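Local coordinates for pentafunctional AROM polypeptide (Schizosaccharomyces pombe, PDB 5SWV), which carries five shikimate-pathway activities, the fragment here comprising its dehydroquinate dehydratase and shikimate dehydrogenase parts, at residues A[144-147]-A[152-155]; A[474-477]-A[483-486]; A[67-72]-A[108-113]. All coordinates share one frame; numbering follows the deposited sequence.

Contact 1: residues A[144-147]-A[152-155]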
ATOM      1  N   GLY A 144     -28.922  16.744  12.284  1.00 35.88           N
ATOM      2  CA  GLY A 144     -28.313  18.042  12.014  1.00 36.51           C
ATOM      3  C   GLY A 144     -28.662  19.144  13.009  1.00 36.59           C
ATOM      4  O   GLY A 144     -28.552  20.315  12.678  1.00 37.12           O
ATOM      5  N   THR A 145     -29.062  18.784  14.222  1.00 36.86           N
ATOM      6  CA  THR A 145     -29.452  19.766  15.230  1.00 37.33           C
ATOM      7  C   THR A 145     -28.417  19.950  16.327  1.00 37.84           C
ATOM      8  O   THR A 145     -28.610  20.791  17.181  1.00 37.60           O
ATOM      9  CB  THR A 145     -30.781  19.374  15.906  1.00 37.47           C
ATOM     10  OG1 THR A 145     -30.583  18.249  16.777  1.00 36.96           O
ATOM     11  CG2 THR A 145     -31.849  19.047  14.858  1.00 37.35           C
ATOM     12  N   TRP A 146     -27.343  19.159  16.337  1.00 39.08           N
ATOM     13  CA  TRP A 146     -26.322  19.285  17.385  1.00 39.66           C
ATOM     14  C   TRP A 146     -25.309  20.296  16.902  1.00 40.21           C
ATOM     15  O   TRP A 146     -24.507  19.999  16.023  1.00 40.39           O
ATOM     16  CB  TRP A 146     -25.669  17.930  17.732  1.00 39.15           C
ATOM     17  CG  TRP A 146     -26.586  16.971  18.504  1.00 38.99           C
ATOM     18  CD1 TRP A 146     -27.914  17.151  18.789  1.00 39.01           C
ATOM     19  CD2 TRP A 146     -26.249  15.677  19.026  1.00 38.34           C
ATOM     20  NE1 TRP A 146     -28.408  16.071  19.472  1.00 38.45           N
ATOM     21  CE2 TRP A 146     -27.411  15.150  19.628  1.00 38.38           C
ATOM     22  CE3 TRP A 146     -25.077  14.921  19.056  1.00 38.55           C
ATOM     23  CZ2 TRP A 146     -27.434  13.902  20.261  1.00 38.61           C
ATOM     24  CZ3 TRP A 146     -25.102  13.661  19.687  1.00 38.60           C
ATOM     25  CH2 TRP A 146     -26.270  13.175  20.281  1.00 38.51           C
ATOM     26  N   SER A 147     -25.383  21.496  17.463  1.00 40.78           N
ATOM     27  CA  SER A 147     -24.444  22.570  17.147  1.00 42.57           C
ATOM     28  C   SER A 147     -23.020  22.185  17.538  1.00 43.02           C
ATOM     29  O   SER A 147     -22.827  21.506  18.544  1.00 43.89           O
ATOM     30  CB  SER A 147     -24.847  23.864  17.885  1.00 43.66           C
ATOM     31  OG  SER A 147     -23.806  24.835  17.913  1.00 44.25           O
ATOM     32  N   HIS A 152     -23.174  20.742  23.648  1.00 50.49           N
ATOM     33  CA  HIS A 152     -23.486  19.999  24.882  1.00 52.13           C
ATOM     34  C   HIS A 152     -23.599  18.486  24.629  1.00 49.29           C
ATOM     35  O   HIS A 152     -23.017  17.686  25.373  1.00 47.90           O
ATOM     36  CB  HIS A 152     -24.761  20.528  25.554  1.00 56.63           C
ATOM     37  CG  HIS A 152     -25.084  19.859  26.867  1.00 64.69           C
ATOM     38  ND1 HIS A 152     -26.378  19.570  27.266  1.00 67.62           N
ATOM     39  CD2 HIS A 152     -24.278  19.413  27.866  1.00 67.52           C
ATOM     40  CE1 HIS A 152     -26.356  18.990  28.455  1.00 68.50           C
ATOM     41  NE2 HIS A 152     -25.094  18.881  28.839  1.00 69.92           N
ATOM     42  N   GLU A 153     -24.313  18.110  23.569  1.00 46.77           N
ATOM     43  CA  GLU A 153     -24.596  16.707  23.292  1.00 46.05           C
ATOM     44  C   GLU A 153     -23.381  15.996  22.733  1.00 44.28           C
ATOM     45  O   GLU A 153     -23.190  14.819  23.034  1.00 42.99           O
ATOM     46  CB  GLU A 153     -25.799  16.518  22.363  1.00 46.97           C
ATOM     47  CG  GLU A 153     -27.108  17.082  22.902  1.00 48.94           C
ATOM     48  CD  GLU A 153     -27.352  18.529  22.455  1.00 52.04           C
ATOM     49  OE1 GLU A 153     -26.386  19.324  22.392  1.00 53.90           O
ATOM     50  OE2 GLU A 153     -28.511  18.892  22.150  1.00 54.70           O
ATOM     51  N   TRP A 154     -22.575  16.696  21.928  1.00 43.34           N
ATOM     52  CA  TRP A 154     -21.301  16.145  21.433  1.00 42.71           C
ATOM     53  C   TRP A 154     -20.331  15.849  22.572  1.00 42.75           C
ATOM     54  O   TRP A 154     -19.654  14.825  22.563  1.00 42.15           O
ATOM     55  CB  TRP A 154     -20.614  17.070  20.421  1.00 42.16           C
ATOM     56  CG  TRP A 154     -21.294  17.144  19.084  1.00 42.06           C
ATOM     57  CD1 TRP A 154     -21.890  18.241  18.531  1.00 42.27           C
ATOM     58  CD2 TRP A 154     -21.454  16.080  18.136  1.00 41.29           C
ATOM     59  NE1 TRP A 154     -22.409  17.928  17.295  1.00 41.99           N
ATOM     60  CE2 TRP A 154     -22.157  16.606  17.031  1.00 41.33           C
ATOM     61  CE3 TRP A 154     -21.072  14.733  18.112  1.00 41.17           C
ATOM     62  CZ2 TRP A 154     -22.484  15.831  15.915  1.00 40.79           C
ATOM     63  CZ3 TRP A 154     -21.408  13.958  17.001  1.00 40.58           C
ATOM     64  CH2 TRP A 154     -22.101  14.513  15.922  1.00 40.51           C
ATOM     65  N   MET A 155     -20.264  16.741  23.550  1.00 43.63           N
ATOM     66  CA  MET A 155     -19.334  16.559  24.660  1.00 45.00           C
ATOM     67  C   MET A 155     -19.743  15.415  25.595  1.00 44.81           C
ATOM     68  O   MET A 155     -18.865  14.771  26.171  1.00 45.78           O
ATOM     69  CB  MET A 155     -19.109  17.872  25.429  1.00 46.21           C
ATOM     70  CG  MET A 155     -18.399  18.959  24.617  1.00 46.89           C
ATOM     71  SD  MET A 155     -16.763  18.493  24.010  1.00 47.89           S
ATOM     72  CE  MET A 155     -15.750  19.017  25.403  1.00 48.96           C
TER
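The indole NE1 of W154 donates to the backbone O of W146 at 3.2 Å, in a fairly straight bond (N-H...O 158°). The oxygen lies close to the plane of the donor ring, but the N-H comes down on the carbonyl from above its plane and not along a lone pair. The same ring edge carries CD1, which lies 3.4 Å from the O of S147, so consecutive carbonyls of the 144-147 loop line that side of the indole. W146 also turns its own indole onto the helix. Its CG stands beside the backbone N, anti to the carbonyl carbon, and its six-membered ring meets that of W154 in a T-shaped, edge-to-face pair with planes at 88° and centroids 5.3 Å apart. The edge belongs to W146: CE3 of W146 points at the face of W154 and lies 3.9 Å from CD2 of W154. E153 covers one face of the W146 indole, its CB sitting 3.5 Å from the centroid of the six-membered ring in a CH-pi contact. A bend at chi2 (92°) then folds the glutamate chain over the pyrrole part, laying the carboxylate against that ring at a modest tilt, with E153 OE2 3.8 Å from CD1 of W146. This is stacking of flat groups, and no hydrogen bond joins them. The W146 indole is thus covered on one face by the E153 chain and met at its edge by the face of W154, both from the first turn of helix 152-162. Beyond the two segments, W148 stacks on W154, W139 of strand 134-140 meets W146 nearly parallel, and D141 OD2 accepts from the W146 amide. The contact folds the beta-alpha loop after strand 134-140 of the TIM barrel onto the start of helix 152-162, whose M155 reaches helix 177-193.

Contact 2: residues A[474-477]-A[483-486]; sequences FLDM and HTPL
Two first torsions aim D476 and T484 at each other: the aspartate sends CG away from its own amide (anti to N, chi1 -165°), and the threonine places OG1 between N and the carbonyl carbon (chi1 73°). The two side chains approach from opposite directions, and T484 OG1 donates to D476 OD2 at 2.7 Å, meeting the oxygen from above the carboxylate plane. The threonine methyl packs against the same carboxylate, CG2 lying 3.4 Å from OD2. T484 is the N-cap of helix 485-492, and its OG1 also accepts from M487 N, so one hydroxyl both caps the helix and ties it to the strand. The elements belong to a beta-alpha-beta unit, strand 472-476, helix 485-492, strand 496-498, at one side of the parallel six-stranded sheet (order 3-2-1-4-5-6) of a Rossmann-like domain, as in the nucleotide-binding part of shikimate dehydrogenases. The other carboxylate oxygen, OD1, takes the N-H of A478 and so restricts rotation of the group. Two residues earlier on the strand, F474 reaches the helix too: its CZ rests 3.9 Å from CB of L486, the two side chains crossing at about a right angle.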
ATOM      1  N   PHE A 474       7.942 -16.876 -12.283  1.00 41.64           N
ATOM      2  CA  PHE A 474       9.235 -16.561 -12.879  1.00 41.95           C
ATOM      3  C   PHE A 474       9.257 -15.091 -13.242  1.00 41.47           C
ATOM      4  O   PHE A 474       8.322 -14.607 -13.880  1.00 41.35           O
ATOM      5  CB  PHE A 474       9.411 -17.372 -14.148  1.00 43.11           C
ATOM      6  CG  PHE A 474      10.625 -16.998 -14.937  1.00 44.67           C
ATOM      7  CD1 PHE A 474      11.849 -17.605 -14.680  1.00 46.11           C
ATOM      8  CD2 PHE A 474      10.554 -16.050 -15.943  1.00 45.41           C
ATOM      9  CE1 PHE A 474      12.981 -17.264 -15.407  1.00 46.13           C
ATOM     10  CE2 PHE A 474      11.682 -15.705 -16.673  1.00 45.67           C
ATOM     11  CZ  PHE A 474      12.897 -16.305 -16.402  1.00 45.81           C
ATOM     12  N   LEU A 475      10.325 -14.393 -12.865  1.00 41.14           N
ATOM     13  CA  LEU A 475      10.501 -12.978 -13.216  1.00 41.64           C
ATOM     14  C   LEU A 475      11.824 -12.753 -13.938  1.00 43.05           C
ATOM     15  O   LEU A 475      12.868 -13.139 -13.439  1.00 44.02           O
ATOM     16  CB  LEU A 475      10.465 -12.114 -11.956  1.00 40.53           C
ATOM     17  CG  LEU A 475      10.833 -10.634 -12.102  1.00 39.62           C
ATOM     18  CD1 LEU A 475       9.868  -9.924 -13.026  1.00 39.75           C
ATOM     19  CD2 LEU A 475      10.830  -9.970 -10.742  1.00 39.33           C
ATOM     20  N   ASP A 476      11.790 -12.108 -15.094  1.00 44.65           N
ATOM     21  CA  ASP A 476      13.014 -11.705 -15.770  1.00 46.71           C
ATOM     22  C   ASP A 476      13.121 -10.207 -15.635  1.00 47.00           C
ATOM     23  O   ASP A 476      12.181  -9.511 -15.978  1.00 48.52           O
ATOM     24  CB  ASP A 476      12.960 -12.095 -17.246  1.00 48.37           C
ATOM     25  CG  ASP A 476      14.317 -12.039 -17.924  1.00 49.90           C
ATOM     26  OD1 ASP A 476      15.112 -11.127 -17.615  1.00 51.04           O
ATOM     27  OD2 ASP A 476      14.580 -12.900 -18.790  1.00 51.91           O
ATOM     28  N   MET A 477      14.259  -9.715 -15.158  1.00 47.68           N
ATOM     29  CA  MET A 477      14.476  -8.281 -14.978  1.00 48.28           C
ATOM     30  C   MET A 477      14.853  -7.513 -16.231  1.00 51.47           C
ATOM     31  O   MET A 477      14.870  -6.287 -16.196  1.00 52.28           O
ATOM     32  CB  MET A 477      15.538  -8.033 -13.920  1.00 47.06           C
ATOM     33  CG  MET A 477      15.107  -8.488 -12.548  1.00 46.68           C
ATOM     34  SD  MET A 477      13.628  -7.622 -12.024  1.00 45.93           S
ATOM     35  CE  MET A 477      14.278  -5.974 -11.722  1.00 45.55           C
ATOM     36  N   HIS A 483       9.720  -9.968 -24.594  1.00 88.20           N
ATOM     37  CA  HIS A 483       9.688 -11.431 -24.366  1.00 87.28           C
ATOM     38  C   HIS A 483      11.116 -11.979 -24.526  1.00 83.37           C
ATOM     39  O   HIS A 483      11.680 -11.922 -25.624  1.00 80.94           O
ATOM     40  CB  HIS A 483       8.780 -12.157 -25.378  1.00 89.13           C
ATOM     41  CG  HIS A 483       7.325 -11.796 -25.294  1.00 92.04           C
ATOM     42  ND1 HIS A 483       6.754 -10.818 -26.085  1.00 93.80           N
ATOM     43  CD2 HIS A 483       6.316 -12.319 -24.558  1.00 91.65           C
ATOM     44  CE1 HIS A 483       5.462 -10.738 -25.819  1.00 93.41           C
ATOM     45  NE2 HIS A 483       5.170 -11.638 -24.897  1.00 92.62           N
ATOM     46  N   THR A 484      11.698 -12.498 -23.439  1.00 80.61           N
ATOM     47  CA  THR A 484      13.112 -12.928 -23.432  1.00 77.35           C
ATOM     48  C   THR A 484      13.262 -14.409 -23.757  1.00 73.82           C
ATOM     49  O   THR A 484      12.287 -15.163 -23.676  1.00 72.17           O
ATOM     50  CB  THR A 484      13.824 -12.673 -22.068  1.00 76.42           C
ATOM     51  OG1 THR A 484      13.367 -13.604 -21.082  1.00 76.12           O
ATOM     52  CG2 THR A 484      13.595 -11.255 -21.573  1.00 76.77           C
ATOM     53  N   PRO A 485      14.489 -14.829 -24.120  1.00 71.80           N
ATOM     54  CA  PRO A 485      14.830 -16.246 -24.237  1.00 70.99           C
ATOM     55  C   PRO A 485      14.374 -17.118 -23.059  1.00 68.40           C
ATOM     56  O   PRO A 485      13.654 -18.097 -23.269  1.00 68.12           O
ATOM     57  CB  PRO A 485      16.361 -16.220 -24.332  1.00 71.44           C
ATOM     58  CG  PRO A 485      16.669 -14.929 -25.008  1.00 71.49           C
ATOM     59  CD  PRO A 485      15.546 -13.972 -24.700  1.00 71.63           C
ATOM     60  N   LEU A 486      14.773 -16.749 -21.842  1.00 65.70           N
ATOM     61  CA  LEU A 486      14.476 -17.558 -20.648  1.00 65.42           C
ATOM     62  C   LEU A 486      13.000 -17.618 -20.312  1.00 64.07           C
ATOM     63  O   LEU A 486      12.503 -18.651 -19.862  1.00 64.81           O
ATOM     64  CB  LEU A 486      15.233 -17.048 -19.417  1.00 65.06           C
ATOM     65  CG  LEU A 486      16.717 -17.393 -19.321  1.00 65.17           C
ATOM     66  CD1 LEU A 486      17.273 -16.838 -18.023  1.00 64.92           C
ATOM     67  CD2 LEU A 486      16.949 -18.893 -19.398  1.00 65.72           C
TER

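Contact 3: residues A[67-72]-A[108-113]; sequences LLRCST and GCDFVD
R69 leaves its helix with CB directed at the 108-113 segment and CG beside the backbone N. A bend at chi2 (-139°) followed by an extended chi3 carries the chain across the gap, and along the way the side chain touches I76 of strand 76-79. NE comes only to 4.1 Å from the O of G108, too far to bond. CZ has both acceptors on its NH2 side, D110 OD1 at 3.7 Å and the glycine carbonyl a little farther. The grip is made by NH2. It gives one N-H to D110 OD1 at 2.8 Å, almost straight (175°), as the hydrogen-bonded part of a salt bridge. It also reaches the O of G108 at 2.8 Å, but there the bond is bent (129°) and weak. Both oxygens stand at the edge of the guanidinium, near its plane, and CA of C109, 3.7 Å from NH2, sits there as well. NH1 stays 3.7 Å from the same OD1, so this is a one-nitrogen bridge and not a paired, bidentate one. The carboxylate is turned well out of the guanidinium plane; OD1 is met on its syn side, but with NH2 tilted clearly out of the carboxylate plane. G108 is the C-prime residue of the Schellman motif that closes helix 94-106, and the arginine charge therefore lies close to a helix C-terminus. These loops lie where strands 76-79 and 111-115 begin, at the N-terminal end of the barrel strands, away from the C-terminal end where TIM barrels hold their active sites. D110 OD1 additionally accepts from I76 N, so two donors share one oxygen. With its charge beside both an aspartate and a helix C-terminus, the guanidinium is probably stabilised as a cation, and the neighbouring carboxylate as an anion.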
ATOM      1  N   LEU A  67     -11.217 -13.892   3.308  1.00 45.26           N
ATOM      2  CA  LEU A  67     -11.165 -13.829   1.841  1.00 45.39           C
ATOM      3  C   LEU A  67     -10.551 -12.510   1.359  1.00 45.23           C
ATOM      4  O   LEU A  67      -9.785 -12.490   0.391  1.00 47.24           O
ATOM      5  CB  LEU A  67     -12.565 -14.030   1.236  1.00 46.26           C
ATOM      6  CG  LEU A  67     -12.718 -14.113  -0.287  1.00 47.10           C
ATOM      7  CD1 LEU A  67     -11.922 -15.270  -0.877  1.00 47.72           C
ATOM      8  CD2 LEU A  67     -14.184 -14.254  -0.669  1.00 47.47           C
ATOM      9  N   LEU A  68     -10.864 -11.422   2.056  1.00 44.18           N
ATOM     10  CA  LEU A  68     -10.317 -10.108   1.734  1.00 44.04           C
ATOM     11  C   LEU A  68      -8.840 -10.013   2.131  1.00 45.14           C
ATOM     12  O   LEU A  68      -7.999  -9.542   1.345  1.00 45.27           O
ATOM     13  CB  LEU A  68     -11.138  -9.018   2.432  1.00 43.27           C
ATOM     14  CG  LEU A  68     -10.617  -7.589   2.389  1.00 42.57           C
ATOM     15  CD1 LEU A  68     -10.633  -7.080   0.963  1.00 42.48           C
ATOM     16  CD2 LEU A  68     -11.427  -6.697   3.313  1.00 42.92           C
ATOM     17  N   ARG A  69      -8.525 -10.452   3.348  1.00 46.40           N
ATOM     18  CA  ARG A  69      -7.130 -10.483   3.827  1.00 47.24           C
ATOM     19  C   ARG A  69      -6.150 -11.260   2.935  1.00 46.47           C
ATOM     20  O   ARG A  69      -4.973 -10.971   2.950  1.00 45.67           O
ATOM     21  CB  ARG A  69      -7.052 -11.025   5.257  1.00 47.36           C
ATOM     22  CG  ARG A  69      -7.415 -10.007   6.323  1.00 48.34           C
ATOM     23  CD  ARG A  69      -6.463 -10.155   7.488  1.00 50.06           C
ATOM     24  NE  ARG A  69      -6.726  -9.272   8.626  1.00 51.58           N
ATOM     25  CZ  ARG A  69      -6.340  -7.994   8.744  1.00 52.57           C
ATOM     26  NH1 ARG A  69      -5.687  -7.346   7.768  1.00 52.55           N
ATOM     27  NH2 ARG A  69      -6.632  -7.337   9.865  1.00 53.68           N
ATOM     28  N   CYS A  70      -6.643 -12.236   2.180  1.00 47.71           N
ATOM     29  CA  CYS A  70      -5.839 -12.936   1.170  1.00 49.49           C
ATOM     30  C   CYS A  70      -5.650 -12.150  -0.133  1.00 47.92           C
ATOM     31  O   CYS A  70      -4.894 -12.591  -0.995  1.00 49.25           O
ATOM     32  CB  CYS A  70      -6.438 -14.332   0.858  1.00 51.53           C
ATOM     33  SG  CYS A  70      -6.146 -15.559   2.168  1.00 57.62           S
ATOM     34  N   SER A  71      -6.356 -11.034  -0.311  1.00 45.61           N
ATOM     35  CA  SER A  71      -6.216 -10.219  -1.511  1.00 43.99           C
ATOM     36  C   SER A  71      -5.603  -8.856  -1.253  1.00 42.08           C
ATOM     37  O   SER A  71      -5.347  -8.130  -2.205  1.00 41.61           O
ATOM     38  CB  SER A  71      -7.576 -10.053  -2.183  1.00 45.05           C
ATOM     39  OG  SER A  71      -8.051 -11.292  -2.690  1.00 45.91           O
ATOM     40  N   THR A  72      -5.375  -8.494   0.012  1.00 40.50           N
ATOM     41  CA  THR A  72      -4.759  -7.206   0.337  1.00 39.05           C
ATOM     42  C   THR A  72      -4.105  -7.204   1.710  1.00 37.72           C
ATOM     43  O   THR A  72      -4.576  -7.853   2.644  1.00 36.89           O
ATOM     44  CB  THR A  72      -5.768  -6.024   0.279  1.00 38.62           C
ATOM     45  OG1 THR A  72      -5.078  -4.792   0.521  1.00 38.63           O
ATOM     46  CG2 THR A  72      -6.852  -6.159   1.326  1.00 38.33           C
ATOM     47  N   GLY A 108      -8.124 -10.679  14.582  1.00 42.70           N
ATOM     48  CA  GLY A 108      -7.118  -9.631  14.356  1.00 42.43           C
ATOM     49  C   GLY A 108      -7.441  -8.517  13.364  1.00 42.68           C
ATOM     50  O   GLY A 108      -6.560  -8.100  12.602  1.00 43.08           O
ATOM     51  N   CYS A 109      -8.687  -8.034  13.364  1.00 41.91           N
ATOM     52  CA  CYS A 109      -9.019  -6.793  12.672  1.00 41.21           C
ATOM     53  C   CYS A 109      -8.240  -5.679  13.350  1.00 40.16           C
ATOM     54  O   CYS A 109      -8.101  -5.677  14.578  1.00 39.75           O
ATOM     55  CB  CYS A 109     -10.521  -6.491  12.708  1.00 41.93           C
ATOM     56  SG  CYS A 109     -11.492  -7.483  11.543  1.00 44.18           S
ATOM     57  N   ASP A 110      -7.739  -4.740  12.546  1.00 38.95           N
ATOM     58  CA  ASP A 110      -6.904  -3.646  13.050  1.00 37.44           C
ATOM     59  C   ASP A 110      -7.720  -2.657  13.858  1.00 36.97           C
ATOM     60  O   ASP A 110      -7.277  -2.222  14.925  1.00 37.75           O
ATOM     61  CB  ASP A 110      -6.204  -2.937  11.908  1.00 36.86           C
ATOM     62  CG  ASP A 110      -5.367  -3.879  11.084  1.00 36.99           C
ATOM     63  OD1 ASP A 110      -5.955  -4.652  10.290  1.00 35.86           O
ATOM     64  OD2 ASP A 110      -4.127  -3.844  11.243  1.00 37.88           O
ATOM     65  N   PHE A 111      -8.915  -2.330  13.355  1.00 36.02           N
ATOM     66  CA  PHE A 111      -9.872  -1.475  14.062  1.00 35.27           C
ATOM     67  C   PHE A 111     -11.273  -2.086  14.079  1.00 34.82           C
ATOM     68  O   PHE A 111     -11.632  -2.868  13.205  1.00 34.24           O
ATOM     69  CB  PHE A 111     -10.006  -0.115  13.372  1.00 35.15           C
ATOM     70  CG  PHE A 111      -8.716   0.603  13.146  1.00 34.88           C
ATOM     71  CD1 PHE A 111      -7.986   0.395  11.987  1.00 34.86           C
ATOM     72  CD2 PHE A 111      -8.264   1.540  14.057  1.00 35.28           C
ATOM     73  CE1 PHE A 111      -6.807   1.085  11.754  1.00 34.94           C
ATOM     74  CE2 PHE A 111      -7.085   2.234  13.835  1.00 35.41           C
ATOM     75  CZ  PHE A 111      -6.352   2.007  12.683  1.00 34.97           C
ATOM     76  N   VAL A 112     -12.065  -1.685  15.067  1.00 34.83           N
ATOM     77  CA  VAL A 112     -13.502  -1.960  15.103  1.00 34.99           C
ATOM     78  C   VAL A 112     -14.214  -0.643  15.414  1.00 35.25           C
ATOM     79  O   VAL A 112     -13.825   0.077  16.334  1.00 34.94           O
ATOM     80  CB  VAL A 112     -13.859  -3.018  16.180  1.00 35.17           C
ATOM     81  CG1 VAL A 112     -15.367  -3.135  16.378  1.00 35.15           C
ATOM     82  CG2 VAL A 112     -13.291  -4.380  15.802  1.00 35.19           C
ATOM     83  N   ASP A 113     -15.247  -0.333  14.634  1.00 35.62           N
ATOM     84  CA  ASP A 113     -16.110   0.803  14.911  1.00 36.13           C
ATOM     85  C   ASP A 113     -17.166   0.364  15.894  1.00 35.22           C
ATOM     86  O   ASP A 113     -17.956  -0.562  15.607  1.00 36.80           O
ATOM     87  CB  ASP A 113     -16.780   1.317  13.632  1.00 38.14           C
ATOM     88  CG  ASP A 113     -17.463   2.681  13.827  1.00 40.00           C
ATOM     89  OD1 ASP A 113     -18.461   2.770  14.592  1.00 42.44           O
ATOM     90  OD2 ASP A 113     -17.025   3.666  13.187  1.00 40.18           O
TER

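From the N terminus, contact 3 comes first, closing a loop of 35 intervening residues that runs through strand 76-79 and helix 94-106 and tying the end of helix 58-69 to the loop that leads from helix 94-106 into strand 111-115. Contact 1 follows in the same barrel as a short closure, four residues long, between strand 134-140 and helix 152-162; its centre is about 33 Å from that of contact 3. Contact 2 comes far later, spanning six residues inside the dehydrogenase part, where it joins strand 472-476 to helix 485-492. The three run in series, neither nested nor crossed. Contacts 1 and 2 lie on opposite sides of the chain's centre, their own centres about 62 Å apart.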